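Metal-dependent hydrolase (PDB 2F6K) probably catalyses a metal-dependent decarboxylation, as in the aminocarboxymuconate-semialdehyde decarboxylases of the amidohydrolase superfamily. Local coordinates at residues L153-P158 and M178-T183. Numbering follows the deposited sequence.
Sequences LHPNEP and MDTTMT. With MN (manganese (II) ion), chain C.
A buried carboxylate, Asp179, lies against the 153-158 chain without a hydrogen bond to it: its CB comes 3.3 Å from Asn156 O, and its OD1 approaches Pro158 CA at 3.1 Å. Its partners are Tyr131 OH, which bonds OD1, and Thr125 OG1 and Asn126 ND2, which bond OD2. Thr125 OG1 also bonds Asn156 N, which ties the carboxylate to the loop through a second shell. Cutting Asp179 back to an alanine is likely to leave Tyr131, Thr125 and Asn126 without the carboxylate they bond and to open a gap beside Pro158. Pro158 CB rests 3.9 Å from the selenomethionine methyl Met182 CE, Pro155 CB lies alongside the hydroxyl Thr180 OG1 at 3.4 Å, and Leu153 CD1 meets Thr183 CG2 tip to tip. Thr183 offers that methyl because its OG1 turns beside the backbone N (chi1 -59°) and bonds Asp179 O, one turn back, at 2.8 Å. His154 binds manganese through NE2 at 2.1 Å, with His7, His9, Asp266 and two waters as the other ligands. Its ND1 donates to Pro155 O at 3.1 Å; that oxygen lies near the imidazole plane (10° out), and with the metal bond this sets the ring's rotation. In this TIM-barrel amidohydrolase, helix 171-189 backs the loop leaving strand 150-154, and the carbonyl that orients the metal-binding imidazole would probably make it a stronger electron donor to the manganese.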
ATOM      1  N   LEU A 153     -22.062  12.051   0.910  1.00 25.24           N
ATOM      2  CA  LEU A 153     -20.803  11.353   0.688  1.00 25.41           C
ATOM      3  C   LEU A 153     -20.800  10.800  -0.727  1.00 26.70           C
ATOM      4  O   LEU A 153     -21.843  10.389  -1.246  1.00 29.31           O
ATOM      5  CB  LEU A 153     -20.647  10.162   1.641  1.00 25.62           C
ATOM      6  CG  LEU A 153     -20.675  10.312   3.159  1.00 25.83           C
ATOM      7  CD1 LEU A 153     -20.286   8.971   3.795  1.00 26.41           C
ATOM      8  CD2 LEU A 153     -19.712  11.396   3.599  1.00 31.58           C
ATOM      9  N   HIS A 154     -19.641  10.815  -1.368  1.00 25.89           N
ATOM     10  CA  HIS A 154     -19.543  10.213  -2.688  1.00 29.52           C
ATOM     11  C   HIS A 154     -18.283   9.363  -2.686  1.00 29.92           C
ATOM     12  O   HIS A 154     -17.182   9.836  -2.383  1.00 27.74           O
ATOM     13  CB  HIS A 154     -19.500  11.236  -3.823  1.00 31.05           C
ATOM     14  CG  HIS A 154     -19.819  10.635  -5.155  1.00 33.07           C
ATOM     15  ND1 HIS A 154     -18.978   9.746  -5.792  1.00 33.54           N
ATOM     16  CD2 HIS A 154     -20.924  10.730  -5.936  1.00 36.18           C
ATOM     17  CE1 HIS A 154     -19.551   9.321  -6.905  1.00 35.80           C
ATOM     18  NE2 HIS A 154     -20.732   9.902  -7.016  1.00 36.03           N
ATOM     19  N   PRO A 155     -18.436   8.080  -3.024  1.00 32.32           N
ATOM     20  CA  PRO A 155     -17.284   7.181  -3.036  1.00 30.58           C
ATOM     21  C   PRO A 155     -16.187   7.546  -4.019  1.00 29.73           C
ATOM     22  O   PRO A 155     -16.441   8.056  -5.113  1.00 28.60           O
ATOM     23  CB  PRO A 155     -17.917   5.820  -3.342  1.00 30.72           C
ATOM     24  CG  PRO A 155     -19.037   6.187  -4.265  1.00 30.22           C
ATOM     25  CD  PRO A 155     -19.629   7.425  -3.600  1.00 29.19           C
ATOM     26  N   ASN A 156     -14.960   7.299  -3.582  1.00 28.18           N
ATOM     27  CA  ASN A 156     -13.774   7.505  -4.392  1.00 31.28           C
ATOM     28  C   ASN A 156     -13.007   6.192  -4.316  1.00 33.98           C
ATOM     29  O   ASN A 156     -13.284   5.347  -3.453  1.00 32.76           O
ATOM     30  CB  ASN A 156     -12.900   8.621  -3.829  1.00 28.95           C
ATOM     31  CG  ASN A 156     -13.288   9.983  -4.353  1.00 31.52           C
ATOM     32  OD1 ASN A 156     -12.448  10.714  -4.878  1.00 28.17           O
ATOM     33  ND2 ASN A 156     -14.568  10.337  -4.215  1.00 27.68           N
ATOM     34  N   GLU A 157     -12.048   6.014  -5.218  1.00 35.46           N
ATOM     35  CA  GLU A 157     -11.236   4.810  -5.213  1.00 33.93           C
ATOM     36  C   GLU A 157     -10.549   4.742  -3.860  1.00 31.54           C
ATOM     37  O   GLU A 157     -10.029   5.742  -3.378  1.00 30.77           O
ATOM     38  CB  GLU A 157     -10.182   4.879  -6.322  1.00 36.25           C
ATOM     39  CG  GLU A 157      -9.038   3.887  -6.152  1.00 43.44           C
ATOM     40  CD  GLU A 157      -8.097   3.860  -7.347  1.00 48.61           C
ATOM     41  OE1 GLU A 157      -7.834   4.945  -7.918  1.00 52.47           O
ATOM     42  OE2 GLU A 157      -7.619   2.759  -7.708  1.00 48.51           O
ATOM     43  N   PRO A 158     -10.560   3.564  -3.217  1.00 30.68           N
ATOM     44  CA  PRO A 158      -9.911   3.413  -1.908  1.00 29.81           C
ATOM     45  C   PRO A 158      -8.457   3.889  -2.008  1.00 33.59           C
ATOM     46  O   PRO A 158      -7.805   3.674  -3.035  1.00 31.77           O
ATOM     47  CB  PRO A 158     -10.018   1.915  -1.650  1.00 28.41           C
ATOM     48  CG  PRO A 158     -11.315   1.563  -2.320  1.00 29.38           C
ATOM     49  CD  PRO A 158     -11.227   2.315  -3.624  1.00 26.54           C
HETATM   50  N   MSE A 178     -16.529  -0.530  -1.130  1.00 34.95           N
HETATM   51  CA  MSE A 178     -15.627  -0.769  -0.022  1.00 34.89           C
HETATM   52  C   MSE A 178     -15.301   0.559   0.651  1.00 34.50           C
HETATM   53  O   MSE A 178     -15.252   0.645   1.884  1.00 35.82           O
HETATM   54  CB  MSE A 178     -14.353  -1.456  -0.510  1.00 35.48           C
HETATM   55  CG  MSE A 178     -14.603  -2.837  -1.120  1.00 45.50           C
HETATM   56 SE   MSE A 178     -12.978  -3.872  -1.457  1.00 57.85          SE
HETATM   57  CE  MSE A 178     -12.170  -2.744  -2.815  1.00 43.81           C
ATOM     58  N   ASP A 179     -15.122   1.609  -0.147  1.00 32.00           N
ATOM     59  CA  ASP A 179     -14.782   2.901   0.428  1.00 31.77           C
ATOM     60  C   ASP A 179     -15.906   3.545   1.222  1.00 30.95           C
ATOM     61  O   ASP A 179     -15.668   4.095   2.300  1.00 31.78           O
ATOM     62  CB  ASP A 179     -14.296   3.866  -0.647  1.00 30.23           C
ATOM     63  CG  ASP A 179     -13.125   4.702  -0.168  1.00 30.75           C
ATOM     64  OD1 ASP A 179     -12.068   4.119   0.154  1.00 31.42           O
ATOM     65  OD2 ASP A 179     -13.259   5.937  -0.096  1.00 30.12           O
ATOM     66  N   THR A 180     -17.126   3.478   0.702  1.00 28.91           N
ATOM     67  CA  THR A 180     -18.260   4.052   1.403  1.00 25.58           C
ATOM     68  C   THR A 180     -18.418   3.326   2.726  1.00 28.10           C
ATOM     69  O   THR A 180     -18.660   3.947   3.764  1.00 25.71           O
ATOM     70  CB  THR A 180     -19.559   3.912   0.590  1.00 22.03           C
ATOM     71  OG1 THR A 180     -19.502   4.785  -0.545  1.00 18.40           O
ATOM     72  CG2 THR A 180     -20.773   4.281   1.445  1.00 15.65           C
ATOM     73  N   THR A 181     -18.244   2.010   2.680  1.00 27.58           N
ATOM     74  CA  THR A 181     -18.387   1.190   3.864  1.00 27.93           C
ATOM     75  C   THR A 181     -17.325   1.516   4.906  1.00 31.57           C
ATOM     76  O   THR A 181     -17.627   1.652   6.099  1.00 30.17           O
ATOM     77  CB  THR A 181     -18.300  -0.305   3.519  1.00 27.44           C
ATOM     78  OG1 THR A 181     -19.195  -0.607   2.437  1.00 25.56           O
ATOM     79  CG2 THR A 181     -18.698  -1.143   4.732  1.00 24.55           C
HETATM   80  N   MSE A 182     -16.080   1.640   4.462  1.00 33.22           N
HETATM   81  CA  MSE A 182     -15.006   1.949   5.392  1.00 34.14           C
HETATM   82  C   MSE A 182     -15.226   3.334   5.995  1.00 33.36           C
HETATM   83  O   MSE A 182     -15.014   3.532   7.193  1.00 33.23           O
HETATM   84  CB  MSE A 182     -13.645   1.884   4.691  1.00 34.78           C
HETATM   85  CG  MSE A 182     -13.274   0.497   4.169  1.00 37.07           C
HETATM   86 SE   MSE A 182     -11.401   0.363   3.597  1.00 46.16          SE
HETATM   87  CE  MSE A 182     -11.542   1.160   1.841  1.00 37.75           C
ATOM     88  N   THR A 183     -15.683   4.275   5.171  1.00 28.46           N
ATOM     89  CA  THR A 183     -15.920   5.631   5.637  1.00 29.72           C
ATOM     90  C   THR A 183     -17.029   5.730   6.685  1.00 31.15           C
ATOM     91  O   THR A 183     -16.885   6.460   7.665  1.00 33.75           O
ATOM     92  CB  THR A 183     -16.243   6.574   4.466  1.00 30.92           C
ATOM     93  OG1 THR A 183     -15.150   6.573   3.540  1.00 34.16           O
ATOM     94  CG2 THR A 183     -16.458   8.003   4.972  1.00 30.86           C
TER
HETATM   95 MN    MN C 402     -22.064   9.185  -8.473  1.00 26.54          MN
HETATM   96  O   HOH W   1     -21.649   7.151  -8.270  1.00 19.83           O
HETATM   97  O   HOH W   2     -20.415   9.194 -10.084  1.00 34.63           O